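Local coordinates for surface layer protein (Geobacillus stearothermophilus, PDB 2RA1), which forms part of a bacterial surface layer, this chain being the N-terminal part, which probably binds sugar polymers of the cell wall through its coiled-coil region, at residues E124-I129 against R166-I171; K117-A122 against D208-E213; D170-M175 against N200-K205. All blocks are in the same frame, centred on the assembly; numbering follows the deposited sequence.

Interaction 1: residues E124-I129 against R166-I171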
loop_
_atom_site.group_PDB
_atom_site.type_symbol
_atom_site.label_atom_id
_atom_site.label_comp_id
_atom_site.label_asym_id
_atom_site.label_seq_id
_atom_site.Cartn_x
_atom_site.Cartn_y
_atom_site.Cartn_z
ATOM N N GLU A 124 -14.346 1.661 -14.040
ATOM C CA GLU A 124 -14.598 2.504 -15.199
ATOM C C GLU A 124 -15.105 3.876 -14.770
ATOM O O GLU A 124 -14.537 4.910 -15.123
ATOM C CB GLU A 124 -15.610 1.834 -16.124
ATOM C CG GLU A 124 -15.724 2.506 -17.470
ATOM C CD GLU A 124 -16.350 1.615 -18.525
ATOM O OE1 GLU A 124 -17.010 2.171 -19.439
ATOM O OE2 GLU A 124 -16.177 0.371 -18.441
ATOM N N LEU A 125 -16.165 3.869 -13.978
ATOM C CA LEU A 125 -16.765 5.094 -13.478
ATOM C C LEU A 125 -15.813 5.952 -12.629
ATOM O O LEU A 125 -15.931 7.167 -12.606
ATOM C CB LEU A 125 -18.022 4.761 -12.683
ATOM C CG LEU A 125 -19.238 4.370 -13.518
ATOM C CD1 LEU A 125 -20.276 3.611 -12.654
ATOM C CD2 LEU A 125 -19.849 5.626 -14.144
ATOM N N TYR A 126 -14.887 5.315 -11.930
ATOM C CA TYR A 126 -13.933 6.037 -11.111
ATOM C C TYR A 126 -13.045 6.863 -12.030
ATOM O O TYR A 126 -12.681 7.995 -11.706
ATOM C CB TYR A 126 -13.070 5.052 -10.295
ATOM C CG TYR A 126 -11.865 5.684 -9.630
ATOM C CD1 TYR A 126 -11.945 6.180 -8.344
ATOM C CD2 TYR A 126 -10.654 5.798 -10.294
ATOM C CE1 TYR A 126 -10.861 6.746 -7.725
ATOM C CE2 TYR A 126 -9.548 6.392 -9.682
ATOM C CZ TYR A 126 -9.660 6.859 -8.393
ATOM O OH TYR A 126 -8.579 7.455 -7.753
ATOM N N HIS A 127 -12.688 6.288 -13.175
ATOM C CA HIS A 127 -11.803 6.986 -14.093
ATOM C C HIS A 127 -12.546 8.098 -14.800
ATOM O O HIS A 127 -12.054 9.211 -14.877
ATOM C CB HIS A 127 -11.099 6.021 -15.064
ATOM C CG HIS A 127 -10.102 5.138 -14.383
ATOM N ND1 HIS A 127 -9.011 5.641 -13.703
ATOM C CD2 HIS A 127 -10.054 3.794 -14.222
ATOM C CE1 HIS A 127 -8.325 4.648 -13.172
ATOM N NE2 HIS A 127 -8.933 3.516 -13.476
ATOM N N LYS A 128 -13.744 7.789 -15.279
ATOM C CA LYS A 128 -14.585 8.777 -15.939
ATOM C C LYS A 128 -14.899 9.934 -15.017
ATOM O O LYS A 128 -14.840 11.090 -15.425
ATOM C CB LYS A 128 -15.877 8.146 -16.434
ATOM C CG LYS A 128 -15.687 7.088 -17.534
ATOM C CD LYS A 128 -17.077 6.531 -17.941
ATOM C CE LYS A 128 -16.970 5.481 -19.029
ATOM N NZ LYS A 128 -18.320 4.964 -19.410
ATOM N N ILE A 129 -15.208 9.629 -13.762
ATOM C CA ILE A 129 -15.592 10.684 -12.821
ATOM C C ILE A 129 -14.370 11.500 -12.398
ATOM O O ILE A 129 -14.455 12.713 -12.198
ATOM C CB ILE A 129 -16.367 10.122 -11.600
ATOM C CG1 ILE A 129 -17.671 10.887 -11.418
ATOM C CG2 ILE A 129 -15.551 10.237 -10.363
ATOM C CD1 ILE A 129 -18.528 10.434 -10.280
ATOM N N ARG A 166 -12.666 8.100 -1.892
ATOM C CA ARG A 166 -12.816 6.987 -0.976
ATOM C C ARG A 166 -12.427 5.656 -1.626
ATOM O O ARG A 166 -12.040 4.702 -0.941
ATOM C CB ARG A 166 -14.254 6.963 -0.442
ATOM C CG ARG A 166 -14.707 5.687 0.186
ATOM C CD ARG A 166 -16.150 5.822 0.662
ATOM N NE ARG A 166 -16.381 7.087 1.357
ATOM C CZ ARG A 166 -17.329 7.962 1.029
ATOM N NH1 ARG A 166 -18.149 7.711 0.015
ATOM N NH2 ARG A 166 -17.469 9.085 1.726
ATOM N N LEU A 167 -12.502 5.617 -2.954
ATOM C CA LEU A 167 -12.272 4.400 -3.718
ATOM C C LEU A 167 -10.878 4.255 -4.321
ATOM O O LEU A 167 -10.647 3.316 -5.076
ATOM C CB LEU A 167 -13.271 4.363 -4.861
ATOM C CG LEU A 167 -14.511 3.476 -4.666
ATOM C CD1 LEU A 167 -14.711 3.090 -3.208
ATOM C CD2 LEU A 167 -15.732 4.177 -5.232
ATOM N N ILE A 168 -9.967 5.186 -4.045
ATOM C CA ILE A 168 -8.691 5.211 -4.782
ATOM C C ILE A 168 -7.834 3.966 -4.524
ATOM O O ILE A 168 -7.196 3.436 -5.441
ATOM C CB ILE A 168 -7.860 6.509 -4.515
ATOM C CG1 ILE A 168 -6.571 6.506 -5.342
ATOM C CG2 ILE A 168 -7.519 6.671 -3.046
ATOM C CD1 ILE A 168 -5.894 7.849 -5.424
ATOM N N TYR A 169 -7.831 3.494 -3.280
ATOM C CA TYR A 169 -7.079 2.297 -2.937
ATOM C C TYR A 169 -7.622 1.107 -3.700
ATOM O O TYR A 169 -6.848 0.334 -4.283
ATOM C CB TYR A 169 -7.108 2.049 -1.433
ATOM C CG TYR A 169 -6.386 3.124 -0.652
ATOM C CD1 TYR A 169 -7.088 4.094 0.042
ATOM C CD2 TYR A 169 -4.995 3.165 -0.599
ATOM C CE1 TYR A 169 -6.432 5.085 0.766
ATOM C CE2 TYR A 169 -4.329 4.163 0.116
ATOM C CZ TYR A 169 -5.058 5.120 0.795
ATOM O OH TYR A 169 -4.422 6.103 1.511
ATOM N N ASP A 170 -8.950 0.971 -3.720
ATOM C CA ASP A 170 -9.587 -0.158 -4.411
ATOM C C ASP A 170 -9.136 -0.205 -5.877
ATOM O O ASP A 170 -8.755 -1.251 -6.401
ATOM C CB ASP A 170 -11.126 -0.053 -4.372
ATOM C CG ASP A 170 -11.699 -0.064 -2.953
ATOM O OD1 ASP A 170 -10.948 0.182 -1.993
ATOM O OD2 ASP A 170 -12.918 -0.301 -2.797
ATOM N N ILE A 171 -9.185 0.938 -6.547
ATOM C CA ILE A 171 -8.896 0.948 -7.974
ATOM C C ILE A 171 -7.399 0.760 -8.220
ATOM O O ILE A 171 -6.995 0.078 -9.162
ATOM C CB ILE A 171 -9.476 2.205 -8.691
ATOM C CG1 ILE A 171 -10.929 1.968 -9.063
ATOM C CG2 ILE A 171 -8.720 2.517 -9.973
ATOM C CD1 ILE A 171 -11.925 2.220 -7.943
#
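Tyr126 of helix 119-135 reaches across to the start of helix 168-185, in the helical, triple coiled-coil part of the chain. The packing is closest around its ring. CG stands anti to the backbone N (chi1 168°), which sends the ring out from its own helix and against Ile171. CB of Ile171 lies over one ring face, 4.3 Å from the centroid of the Tyr126 ring and 16° off its normal, a CH-pi contact, while CG1 and CD1 of Ile171 cover the inner end of the ring near CG. Leu167 CB comes to 4.1 Å from Tyr126 CD1, and Leu167 itself leans on Leu110 of helix 89-115. With an alanine at Tyr126, Ile171 would probably lose the ring face it lies on, and Leu167 and Ile168 the ring and hydroxyl they rest against. The outer side is looser. Within 166-171, His127, partly exposed, touches just the methyl CG2 of Ile171, 3.6 Å from His127 NE2; farther along the helix it also meets Met175. Beyond the contact, Lys128 and Glu124 pair with each other along the exposed side of helix 119-135, Lys128 NZ lying 3.1 Å from Glu124 OE1. At the far end of the tyrosine ring, the hydroxyl oxygen OH of Tyr126 lies against aliphatic carbon, 3.3 Å from CG1 of Ile168.

Interaction 2: residues K117-A122 against D208-E213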
loop_
_atom_site.group_PDB
_atom_site.type_symbol
_atom_site.label_atom_id
_atom_site.label_comp_id
_atom_site.label_asym_id
_atom_site.label_seq_id
_atom_site.Cartn_x
_atom_site.Cartn_y
_atom_site.Cartn_z
ATOM N N LYS A 117 -21.317 -4.555 -5.696
ATOM C CA LYS A 117 -19.968 -5.147 -5.727
ATOM C C LYS A 117 -19.459 -5.491 -7.134
ATOM O O LYS A 117 -18.890 -6.563 -7.350
ATOM C CB LYS A 117 -19.894 -6.384 -4.813
ATOM C CG LYS A 117 -20.314 -6.089 -3.379
ATOM C CD LYS A 117 -19.949 -7.215 -2.410
ATOM C CE LYS A 117 -19.884 -6.703 -0.971
ATOM N NZ LYS A 117 -20.968 -5.695 -0.712
ATOM N N ASP A 118 -19.653 -4.575 -8.080
ATOM C CA ASP A 118 -19.192 -4.765 -9.457
ATOM C C ASP A 118 -17.882 -3.988 -9.708
ATOM O O ASP A 118 -17.891 -2.816 -10.076
ATOM C CB ASP A 118 -20.308 -4.361 -10.430
ATOM C CG ASP A 118 -19.900 -4.486 -11.887
ATOM O OD1 ASP A 118 -18.703 -4.704 -12.145
ATOM O OD2 ASP A 118 -20.782 -4.361 -12.777
ATOM N N LEU A 119 -16.755 -4.658 -9.497
ATOM C CA LEU A 119 -15.452 -4.008 -9.496
ATOM C C LEU A 119 -15.131 -3.320 -10.822
ATOM O O LEU A 119 -14.650 -2.182 -10.837
ATOM C CB LEU A 119 -14.356 -5.020 -9.175
ATOM C CG LEU A 119 -13.117 -4.560 -8.408
ATOM C CD1 LEU A 119 -11.901 -5.354 -8.883
ATOM C CD2 LEU A 119 -12.881 -3.053 -8.534
ATOM N N LYS A 120 -15.380 -4.016 -11.928
ATOM C CA LYS A 120 -15.070 -3.482 -13.249
ATOM C C LYS A 120 -15.895 -2.239 -13.583
ATOM O O LYS A 120 -15.398 -1.293 -14.177
ATOM C CB LYS A 120 -15.265 -4.547 -14.326
ATOM C CG LYS A 120 -14.098 -5.503 -14.433
ATOM C CD LYS A 120 -14.435 -6.702 -15.311
ATOM C CE LYS A 120 -13.241 -7.652 -15.459
ATOM N NZ LYS A 120 -12.909 -8.376 -14.198
ATOM N N LYS A 121 -17.160 -2.237 -13.206
ATOM C CA LYS A 121 -17.981 -1.074 -13.488
ATOM C C LYS A 121 -17.539 0.092 -12.601
ATOM O O LYS A 121 -17.522 1.241 -13.039
ATOM C CB LYS A 121 -19.474 -1.400 -13.328
ATOM C CG LYS A 121 -20.393 -0.202 -13.430
ATOM C CD LYS A 121 -21.816 -0.609 -13.835
ATOM C CE LYS A 121 -22.713 0.617 -14.059
ATOM N NZ LYS A 121 -23.898 0.323 -14.921
ATOM N N ALA A 122 -17.147 -0.209 -11.369
ATOM C CA ALA A 122 -16.706 0.836 -10.451
ATOM C C ALA A 122 -15.395 1.420 -10.921
ATOM O O ALA A 122 -15.142 2.621 -10.793
ATOM C CB ALA A 122 -16.555 0.301 -9.062
ATOM N N ASP A 208 -14.850 -1.923 1.938
ATOM C CA ASP A 208 -15.615 -3.157 2.007
ATOM C C ASP A 208 -16.213 -3.598 0.683
ATOM O O ASP A 208 -16.436 -4.777 0.460
ATOM C CB ASP A 208 -16.707 -3.016 3.052
ATOM C CG ASP A 208 -16.181 -3.216 4.459
ATOM O OD1 ASP A 208 -15.161 -3.914 4.603
ATOM O OD2 ASP A 208 -16.780 -2.686 5.417
ATOM N N ALA A 209 -16.459 -2.647 -0.201
ATOM C CA ALA A 209 -17.184 -2.914 -1.439
ATOM C C ALA A 209 -16.680 -4.123 -2.242
ATOM O O ALA A 209 -17.480 -4.896 -2.774
ATOM C CB ALA A 209 -17.199 -1.662 -2.301
ATOM N N PHE A 210 -15.363 -4.280 -2.338
ATOM C CA PHE A 210 -14.792 -5.326 -3.184
ATOM C C PHE A 210 -13.651 -6.052 -2.470
ATOM O O PHE A 210 -12.783 -6.632 -3.116
ATOM C CB PHE A 210 -14.233 -4.739 -4.491
ATOM C CG PHE A 210 -15.083 -3.661 -5.109
ATOM C CD1 PHE A 210 -14.774 -2.323 -4.920
ATOM C CD2 PHE A 210 -16.181 -3.988 -5.898
ATOM C CE1 PHE A 210 -15.550 -1.320 -5.487
ATOM C CE2 PHE A 210 -16.966 -2.996 -6.468
ATOM C CZ PHE A 210 -16.657 -1.659 -6.264
ATOM N N LYS A 211 -13.648 -6.005 -1.144
ATOM C CA LYS A 211 -12.510 -6.465 -0.354
ATOM C C LYS A 211 -12.077 -7.899 -0.634
ATOM O O LYS A 211 -10.888 -8.165 -0.860
ATOM C CB LYS A 211 -12.818 -6.324 1.128
ATOM C CG LYS A 211 -11.666 -6.716 2.001
ATOM C CD LYS A 211 -11.969 -6.411 3.450
ATOM C CE LYS A 211 -12.046 -4.911 3.696
ATOM N NZ LYS A 211 -12.100 -4.630 5.161
ATOM N N ALA A 212 -13.034 -8.823 -0.615
ATOM C CA ALA A 212 -12.704 -10.220 -0.866
ATOM C C ALA A 212 -12.127 -10.374 -2.261
ATOM O O ALA A 212 -11.096 -11.030 -2.439
ATOM C CB ALA A 212 -13.918 -11.146 -0.660
ATOM N N GLU A 213 -12.765 -9.760 -3.254
ATOM C CA GLU A 213 -12.288 -9.944 -4.619
ATOM C C GLU A 213 -10.884 -9.384 -4.763
ATOM O O GLU A 213 -10.011 -9.995 -5.388
ATOM C CB GLU A 213 -13.219 -9.299 -5.628
ATOM C CG GLU A 213 -12.590 -9.218 -7.017
ATOM C CD GLU A 213 -13.598 -8.855 -8.093
ATOM O OE1 GLU A 213 -14.710 -8.415 -7.730
ATOM O OE2 GLU A 213 -13.281 -9.026 -9.293
HETATM O O HOH W 1 -16.773 -7.613 -9.405
HETATM O O HOH W 2 -15.965 -7.578 -5.732
HETATM O O HOH W 3 -13.480 -7.487 -11.216
#
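Phe210 pushes its ring against the first turn of helix 119-135, and its side chain can be followed outward atom by atom. Phe210 CB lies 4.1 Å from Leu119 CG. CG faces the same leucine, and CD1 meets its methyl CD2. That methyl stands over the ring centre, 4.1 Å from the centroid of the Phe210 ring and 12° off its normal, a CH-pi contact; the opposite face is covered toward its rim by the methyl of Ala209. On the other branch, CD2 rests on Leu119 CA and N, and Phe210 CE2 reaches the backbone, 3.5 Å from Asp118 N, which lies at the ring edge and in its plane. The tip, Phe210 CZ, ends 3.4 Å from Ala122 CB. The ring thus fits beside the tight turn between helices 89-115 and 119-135 of the triple coiled-coil part: Lys117, with positive phi, is the C-prime residue of a Schellman motif ending helix 89-115, and Asp118 is the N-cap of helix 119-135, its OD1 accepting from Lys121 N in a fairly straight bond (165°) that arrives from above the carboxylate plane. The aliphatic chain of Lys117 lies along the carbonyl of Ala209, with Lys117 CG 3.1 Å from Ala209 O. On the wetter side, the extended Glu213 lays its carboxylate beside Leu119 CB and CD1. One water donates to both Glu213 OE1 and Lys117 O and accepts from Leu119 N; another links Glu213 OE2 to Lys120 NZ, two atoms 5.0 Å apart and so not in direct contact.

Interaction 3: residues D170-M175 against N200-K205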
loop_
_atom_site.group_PDB
_atom_site.type_symbol
_atom_site.label_atom_id
_atom_site.label_comp_id
_atom_site.label_asym_id
_atom_site.label_seq_id
_atom_site.Cartn_x
_atom_site.Cartn_y
_atom_site.Cartn_z
ATOM N N ASP A 170 -8.950 0.971 -3.720
ATOM C CA ASP A 170 -9.587 -0.158 -4.411
ATOM C C ASP A 170 -9.136 -0.205 -5.877
ATOM O O ASP A 170 -8.755 -1.251 -6.401
ATOM C CB ASP A 170 -11.126 -0.053 -4.372
ATOM C CG ASP A 170 -11.699 -0.064 -2.953
ATOM O OD1 ASP A 170 -10.948 0.182 -1.993
ATOM O OD2 ASP A 170 -12.918 -0.301 -2.797
ATOM N N ILE A 171 -9.185 0.938 -6.547
ATOM C CA ILE A 171 -8.896 0.948 -7.974
ATOM C C ILE A 171 -7.399 0.760 -8.220
ATOM O O ILE A 171 -6.995 0.078 -9.162
ATOM C CB ILE A 171 -9.476 2.205 -8.691
ATOM C CG1 ILE A 171 -10.929 1.968 -9.063
ATOM C CG2 ILE A 171 -8.720 2.517 -9.973
ATOM C CD1 ILE A 171 -11.925 2.220 -7.943
ATOM N N THR A 172 -6.576 1.329 -7.349
ATOM C CA THR A 172 -5.143 1.144 -7.509
ATOM C C THR A 172 -4.778 -0.331 -7.371
ATOM O O THR A 172 -4.055 -0.861 -8.211
ATOM C CB THR A 172 -4.297 2.008 -6.532
ATOM O OG1 THR A 172 -4.781 3.358 -6.525
ATOM C CG2 THR A 172 -2.821 1.992 -6.935
ATOM N N VAL A 173 -5.272 -1.021 -6.344
ATOM C CA VAL A 173 -4.806 -2.410 -6.215
ATOM C C VAL A 173 -5.337 -3.290 -7.344
ATOM O O VAL A 173 -4.638 -4.194 -7.783
ATOM C CB VAL A 173 -4.911 -3.085 -4.771
ATOM C CG1 VAL A 173 -5.099 -2.068 -3.664
ATOM C CG2 VAL A 173 -5.976 -4.180 -4.706
ATOM N N ALA A 174 -6.536 -3.019 -7.842
ATOM C CA ALA A 174 -7.038 -3.805 -8.966
ATOM C C ALA A 174 -6.166 -3.594 -10.191
ATOM O O ALA A 174 -5.921 -4.519 -10.963
ATOM C CB ALA A 174 -8.510 -3.470 -9.288
ATOM N N MET A 175 -5.709 -2.367 -10.380
ATOM C CA MET A 175 -4.886 -2.055 -11.539
ATOM C C MET A 175 -3.530 -2.714 -11.395
ATOM O O MET A 175 -3.012 -3.312 -12.343
ATOM C CB MET A 175 -4.701 -0.543 -11.694
ATOM C CG MET A 175 -5.856 0.159 -12.337
ATOM S SD MET A 175 -5.691 1.972 -12.342
ATOM C CE MET A 175 -3.999 2.153 -12.900
ATOM N N ASN A 200 0.768 -4.578 -2.230
ATOM C CA ASN A 200 1.028 -4.796 -0.810
ATOM C C ASN A 200 0.943 -3.528 0.017
ATOM O O ASN A 200 0.606 -3.571 1.195
ATOM C CB ASN A 200 2.408 -5.434 -0.602
ATOM C CG ASN A 200 2.473 -6.867 -1.108
ATOM O OD1 ASN A 200 1.446 -7.524 -1.300
ATOM N ND2 ASN A 200 3.685 -7.357 -1.324
ATOM N N GLN A 201 1.272 -2.404 -0.608
ATOM C CA GLN A 201 1.268 -1.117 0.062
ATOM C C GLN A 201 -0.162 -0.700 0.412
ATOM O O GLN A 201 -0.428 -0.179 1.490
ATOM C CB GLN A 201 1.915 -0.072 -0.852
ATOM C CG GLN A 201 2.216 1.249 -0.181
ATOM C CD GLN A 201 2.917 2.235 -1.107
ATOM O OE1 GLN A 201 3.501 1.842 -2.114
ATOM N NE2 GLN A 201 2.862 3.525 -0.766
ATOM N N TYR A 202 -1.082 -0.955 -0.510
ATOM C CA TYR A 202 -2.425 -0.401 -0.415
ATOM C C TYR A 202 -3.568 -1.374 -0.070
ATOM O O TYR A 202 -4.661 -0.941 0.270
ATOM C CB TYR A 202 -2.771 0.324 -1.724
ATOM C CG TYR A 202 -1.824 1.458 -2.090
ATOM C CD1 TYR A 202 -1.169 1.481 -3.332
ATOM C CD2 TYR A 202 -1.577 2.494 -1.193
ATOM C CE1 TYR A 202 -0.317 2.502 -3.662
ATOM C CE2 TYR A 202 -0.726 3.522 -1.512
ATOM C CZ TYR A 202 -0.102 3.526 -2.754
ATOM O OH TYR A 202 0.740 4.562 -3.070
ATOM N N VAL A 203 -3.343 -2.675 -0.169
ATOM C CA VAL A 203 -4.471 -3.610 -0.100
ATOM C C VAL A 203 -5.138 -3.636 1.277
ATOM O O VAL A 203 -6.303 -3.988 1.411
ATOM C CB VAL A 203 -4.058 -5.026 -0.535
ATOM C CG1 VAL A 203 -2.916 -5.562 0.369
ATOM C CG2 VAL A 203 -5.279 -5.952 -0.587
ATOM N N SER A 204 -4.395 -3.238 2.298
ATOM C CA SER A 204 -4.937 -3.161 3.640
ATOM C C SER A 204 -5.802 -1.925 3.808
ATOM O O SER A 204 -6.304 -1.662 4.894
ATOM C CB SER A 204 -3.799 -3.086 4.643
ATOM O OG SER A 204 -3.006 -1.954 4.355
ATOM N N LYS A 205 -5.959 -1.155 2.739
ATOM C CA LYS A 205 -6.783 0.051 2.794
ATOM C C LYS A 205 -8.006 0.028 1.867
ATOM O O LYS A 205 -8.785 0.968 1.853
ATOM C CB LYS A 205 -5.925 1.295 2.567
ATOM C CG LYS A 205 -5.019 1.600 3.749
ATOM C CD LYS A 205 -3.797 2.389 3.326
ATOM C CE LYS A 205 -2.559 1.962 4.112
ATOM N NZ LYS A 205 -1.368 1.881 3.212
#
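Val173 of helix 168-185 points at Tyr202 and Val203, at the C-terminal part of helix 189-202 and just after it; two successive helices of the spectrin-like repeat region meet here through Val173, Thr172, Tyr202 and Val203. A single methyl does most of the work: Val173 CG1 sits 3.9 Å from Tyr202 CB and equally near Val203 CA, so it rests at the junction of two successive residues and touches backbone as much as side chain. The CB of Val203 is more distant, 4.4 Å from Val173 CG1. This is also where the backbones come nearest, the CA atoms of Val173 and Val203 lying 6.2 Å apart.

Beside it, Thr172 and Tyr202 pass each other at a slant. CG of Tyr202 is anti to its carbonyl carbon (chi1 -59°), and the ring extends past Thr172, whose methyl CG2 approaches to 4.0 Å from Tyr202 CD1. The same threonine torsion that turns OG1 to Ile168 O, its hydrogen-bond partner, puts CG2 toward the ring. CG of neighbouring Gln201 covers part of one ring face, toward its rim.

Behind Val173, Leu214 of helix 211-228 and Val206 carry the apolar packing onward. Asp170 contributes little here; its OD2 is engaged with Thr207 OG1. The chain leaving Tyr202 is tied back by Lys205, whose NZ bends round to donate to Gln201 O, the Lys205 NZ to Gln201 O distance being 2.8 Å and the donor tilted 21° from the carbonyl plane.

Overall arrangement
After the helices up to 89-115, the chain enters helix 119-135, the turn and first residues of which, 117-122, enter interaction 2, and 124-129 interaction 1. Interaction 1 closes the shorter of these two loops, a largely helical excursion that returns at 166-171. Helix 168-185 then begins interaction 3 on residues Asp170 and Ile171, shared with interaction 1, and that loop closes at 200-205 after the turn into helix 189-202. Interaction 2 closes last, at 208-213, so both other loops nest inside it. Asp170 and Phe210 touch where interactions 1 and 3 meet interaction 2. Together the three contacts join helices 119-135, 168-185, 189-202 and 211-228 at one junction along the rod.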